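Local coordinates for conserved hypothetical secreted protein (Helicobacter pylori, PDB 4RNZ) that helps set the cell shape of its bacterium, probably as a zinc-dependent M23-family peptidase that trims peptidoglycan, at residues Q103-I106 / K107-D111; R217-Y220 / G221-A225. All coordinates share one frame; numbering follows the deposited sequence.

Both interactions are local, each along its own continuous run of chain, but they serve different parts of the fold. Interaction 1 (103-111) is partly buried and ends helix 101-109 just before helix 112-121, within the second domain: Ile-105 and Ile-106 pack on the next helix, while Gln-103, Lys-107 and Asn-110 are exposed. Interaction 2 (217-225), whose touching residues are all buried, leads into strand 222-225 of the M23 peptidase region. Backbone carbonyls, a threonine hydroxyl and isoleucine packing carry the first; a zinc ion joins histidine to aspartate in the second. Each uses an aspartate, Asp-111 as a helix N-cap and Asp-223 as a zinc ligand. Their centres lie about 37 Å apart.

Interaction 1. Residues Q103-I106 / K107-D111; sequences QDII and KATND
Thr-109 and Ile-105, one helical turn apart, lie side by side and point the same way, with Ile-105 CG2 3.8 Å from Thr-109 OG1. Set between its own backbone N and carbonyl carbon (chi1 66°), the hydroxyl reaches back to the preceding turn, and Thr-109 OG1 donates to Ile-105 O over 2.7 Å, from above the carbonyl plane. Ile-105 O also accepts from Thr-109 N at 2.9 Å, so two bonds grip it. Thr-109 OG1 in turn accepts from Asp-111 N at 3.0 Å, forming an ST turn. Threonine suits this spot because one hydroxyl can serve both the helix end and the bend that follows.

Asn-110 leaves the helix with positive phi (48°), a conformation asparagine tolerates well, while Asn-110 N still donates to Ile-106 O at 2.7 Å. Ile-106 bends its longer branch (chi2 -64°) so that CD1 lies against the backbone of Asp-111, 3.5 Å from Asp-111 C. Both isoleucines also pack on Ala-115 of helix 112-121, and Ile-105 reaches Leu-118; bulky nonpolar side chains suit a surface packed against the next helix.

The carboxylate of Asp-111 is the N-cap of helix 112-121: OD1 accepts from Leu-113 N, and OD2 forms a salt bridge with Arg-143. The polar bonds thus end one helix and start the next within a two-residue link, while the isoleucines supply a nonpolar interface between them.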
# COMPACT_ATOMS: atom_id res chain seq x y z
N GLN A 103 -8.05 -0.53 20.62
CA GLN A 103 -7.69 0.47 21.62
C GLN A 103 -6.32 0.17 22.25
O GLN A 103 -5.48 1.06 22.43
CB GLN A 103 -8.78 0.56 22.69
CG GLN A 103 -8.40 1.47 23.83
CD GLN A 103 -9.52 1.74 24.82
OE1 GLN A 103 -10.63 1.22 24.71
NE2 GLN A 103 -9.22 2.58 25.79
N ASP A 104 -6.10 -1.09 22.58
CA ASP A 104 -4.84 -1.52 23.15
C ASP A 104 -3.64 -1.28 22.23
O ASP A 104 -2.60 -0.80 22.68
CB ASP A 104 -4.92 -2.97 23.59
CG ASP A 104 -5.81 -3.15 24.82
OD1 ASP A 104 -6.14 -2.16 25.51
OD2 ASP A 104 -6.22 -4.30 25.08
N ILE A 105 -3.78 -1.59 20.94
CA ILE A 105 -2.69 -1.32 19.99
C ILE A 105 -2.39 0.16 19.96
O ILE A 105 -1.22 0.57 19.96
CB ILE A 105 -3.03 -1.82 18.58
CG1 ILE A 105 -3.01 -3.35 18.58
CG2 ILE A 105 -2.02 -1.32 17.55
CD1 ILE A 105 -3.82 -3.97 17.48
N ILE A 106 -3.43 0.99 19.96
CA ILE A 106 -3.21 2.44 19.96
C ILE A 106 -2.51 2.87 21.25
O ILE A 106 -1.59 3.69 21.23
CB ILE A 106 -4.51 3.22 19.79
CG1 ILE A 106 -5.17 2.88 18.44
CG2 ILE A 106 -4.27 4.73 19.89
CD1 ILE A 106 -4.37 3.27 17.23
N LYS A 107 -2.93 2.31 22.38
CA LYS A 107 -2.28 2.65 23.64
C LYS A 107 -0.79 2.39 23.57
O LYS A 107 0.00 3.23 24.00
CB LYS A 107 -2.87 1.89 24.82
CG LYS A 107 -2.30 2.38 26.15
CD LYS A 107 -2.49 1.40 27.29
CE LYS A 107 -1.96 2.02 28.58
NZ LYS A 107 -1.91 1.05 29.71
N ALA A 108 -0.40 1.24 23.01
CA ALA A 108 1.01 0.82 22.98
C ALA A 108 1.87 1.44 21.88
O ALA A 108 3.10 1.49 22.01
CB ALA A 108 1.09 -0.69 22.89
N THR A 109 1.24 1.89 20.79
CA THR A 109 2.02 2.37 19.62
C THR A 109 1.66 3.77 19.14
O THR A 109 2.36 4.32 18.31
CB THR A 109 1.78 1.44 18.41
OG1 THR A 109 0.40 1.56 18.00
CG2 THR A 109 2.09 -0.00 18.79
N ASN A 110 0.54 4.28 19.62
CA ASN A 110 -0.08 5.47 19.09
C ASN A 110 -0.20 5.47 17.56
O ASN A 110 -0.10 6.51 16.92
CB ASN A 110 0.69 6.71 19.57
CG ASN A 110 -0.12 7.98 19.41
OD1 ASN A 110 -1.30 8.03 19.76
ND2 ASN A 110 0.52 9.00 18.87
N ASP A 111 -0.45 4.29 16.98
CA ASP A 111 -0.48 4.16 15.53
C ASP A 111 -1.73 3.48 14.95
O ASP A 111 -1.79 2.26 14.84
CB ASP A 111 0.74 3.43 15.04
CG ASP A 111 0.78 3.37 13.52
OD1 ASP A 111 0.09 4.16 12.85
OD2 ASP A 111 1.50 2.54 13.01

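Interaction 2. Residues R217-Y220 / G221-A225; sequences RPHY and GVDYA. With ZN (zinc ion), chain B.
His-219 and Asp-223 meet at a zinc ion, the imidazole giving NE2 and the carboxylate OD1, each 2.0 Å from the metal. Their planes stand 68° apart, and His-219 NE2 and Asp-223 OD1 come within 3.0 Å of each other because both bind the ion. Asp-223 OD2 stays 2.8 Å from the zinc, so the carboxylate binds essentially through one oxygen. With CG anti to its backbone N (chi1 -179°), His-219 extends its ring forward along the chain to meet Asp-223.

This is the tight part of the contact. Gly-221 N lies over one face of the His-219 ring, 4.2 Å above its plane, while Gly-221 O approaches ND1 without a hydrogen bond; ND1 instead bonds Pro-203 O, which helps fix the ring's rotation. At the fully extended Gly-221 a side chain would run into the carbonyl oxygen of Tyr-220, so glycine suits the place. Just before it the chain bends in an inverse gamma turn centred on Tyr-220, whose weak closing bond runs from Gly-221 N to His-219 O at 3.2 Å. The phenol of Tyr-220 reaches the N-terminal region, where its OH bonds Ser-63 and its side chain touches Leu-66 of strand 66-73.

The other end is loose. Arg-217 is exposed and poorly ordered, takes no part in the contact, and follows a disordered piece of loop; its long charged chain suits solvent.

The spacing matches the HxxxD motif of M23 peptidases, with His-301 supplying a third ligand. Glu-34, from the N-terminal region, fills a fourth position; by occupying a site that water or substrate could otherwise use, it is consistent with a latent, self-inhibited enzyme.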
# COMPACT_ATOMS: atom_id res chain seq x y z
N ARG A 217 11.04 2.35 -16.15
CA ARG A 217 10.39 1.04 -16.13
C ARG A 217 9.26 0.84 -15.09
O ARG A 217 8.47 -0.10 -15.24
CB ARG A 217 11.44 -0.08 -15.95
CG ARG A 217 10.83 -1.48 -15.77
CD ARG A 217 11.84 -2.62 -15.79
NE ARG A 217 12.40 -2.81 -17.12
CZ ARG A 217 13.68 -2.64 -17.45
NH1 ARG A 217 14.59 -2.29 -16.54
NH2 ARG A 217 14.06 -2.82 -18.71
N PRO A 218 9.15 1.69 -14.04
CA PRO A 218 8.13 1.36 -13.02
C PRO A 218 6.71 1.63 -13.52
O PRO A 218 6.44 2.72 -13.99
CB PRO A 218 8.44 2.30 -11.86
CG PRO A 218 9.73 2.95 -12.19
CD PRO A 218 9.87 2.92 -13.68
N HIS A 219 5.83 0.65 -13.38
CA HIS A 219 4.42 0.81 -13.79
C HIS A 219 3.51 0.23 -12.72
O HIS A 219 3.52 -0.97 -12.47
CB HIS A 219 4.18 0.14 -15.14
CG HIS A 219 2.77 0.26 -15.65
ND1 HIS A 219 2.04 -0.83 -16.06
CD2 HIS A 219 1.97 1.34 -15.80
CE1 HIS A 219 0.85 -0.43 -16.46
NE2 HIS A 219 0.78 0.89 -16.33
N TYR A 220 2.74 1.10 -12.05
CA TYR A 220 2.04 0.72 -10.84
C TYR A 220 0.58 0.28 -11.11
O TYR A 220 -0.34 0.64 -10.38
CB TYR A 220 2.11 1.84 -9.81
CG TYR A 220 3.51 2.09 -9.24
CD1 TYR A 220 4.37 1.04 -8.96
CD2 TYR A 220 3.95 3.39 -8.96
CE1 TYR A 220 5.64 1.27 -8.42
CE2 TYR A 220 5.22 3.63 -8.44
CZ TYR A 220 6.05 2.56 -8.17
OH TYR A 220 7.30 2.77 -7.64
N GLY A 221 0.40 -0.53 -12.14
CA GLY A 221 -0.90 -1.09 -12.50
C GLY A 221 -0.70 -2.00 -13.69
O GLY A 221 0.42 -2.33 -14.04
N VAL A 222 -1.80 -2.46 -14.26
CA VAL A 222 -1.78 -3.28 -15.47
C VAL A 222 -2.52 -2.47 -16.51
O VAL A 222 -3.60 -1.96 -16.23
CB VAL A 222 -2.51 -4.62 -15.27
CG1 VAL A 222 -2.54 -5.41 -16.58
CG2 VAL A 222 -1.86 -5.42 -14.17
N ASP A 223 -1.92 -2.33 -17.68
CA ASP A 223 -2.59 -1.69 -18.82
C ASP A 223 -3.20 -2.77 -19.68
O ASP A 223 -2.51 -3.66 -20.18
CB ASP A 223 -1.60 -0.84 -19.63
CG ASP A 223 -1.19 0.42 -18.91
OD1 ASP A 223 -1.83 0.77 -17.90
OD2 ASP A 223 -0.23 1.07 -19.34
N TYR A 224 -4.52 -2.71 -19.80
CA TYR A 224 -5.28 -3.70 -20.56
C TYR A 224 -5.69 -3.01 -21.84
O TYR A 224 -6.46 -2.05 -21.79
CB TYR A 224 -6.56 -4.09 -19.84
CG TYR A 224 -6.42 -4.98 -18.61
CD1 TYR A 224 -6.07 -6.32 -18.70
CD2 TYR A 224 -6.71 -4.46 -17.34
CE1 TYR A 224 -5.99 -7.12 -17.58
CE2 TYR A 224 -6.64 -5.25 -16.22
CZ TYR A 224 -6.28 -6.58 -16.34
OH TYR A 224 -6.21 -7.35 -15.20
N ALA A 225 -5.14 -3.45 -22.97
CA ALA A 225 -5.57 -2.91 -24.26
C ALA A 225 -6.99 -3.41 -24.52
O ALA A 225 -7.28 -4.59 -24.40
CB ALA A 225 -4.63 -3.35 -25.38
ZN ZN B . -0.81 1.99 -16.73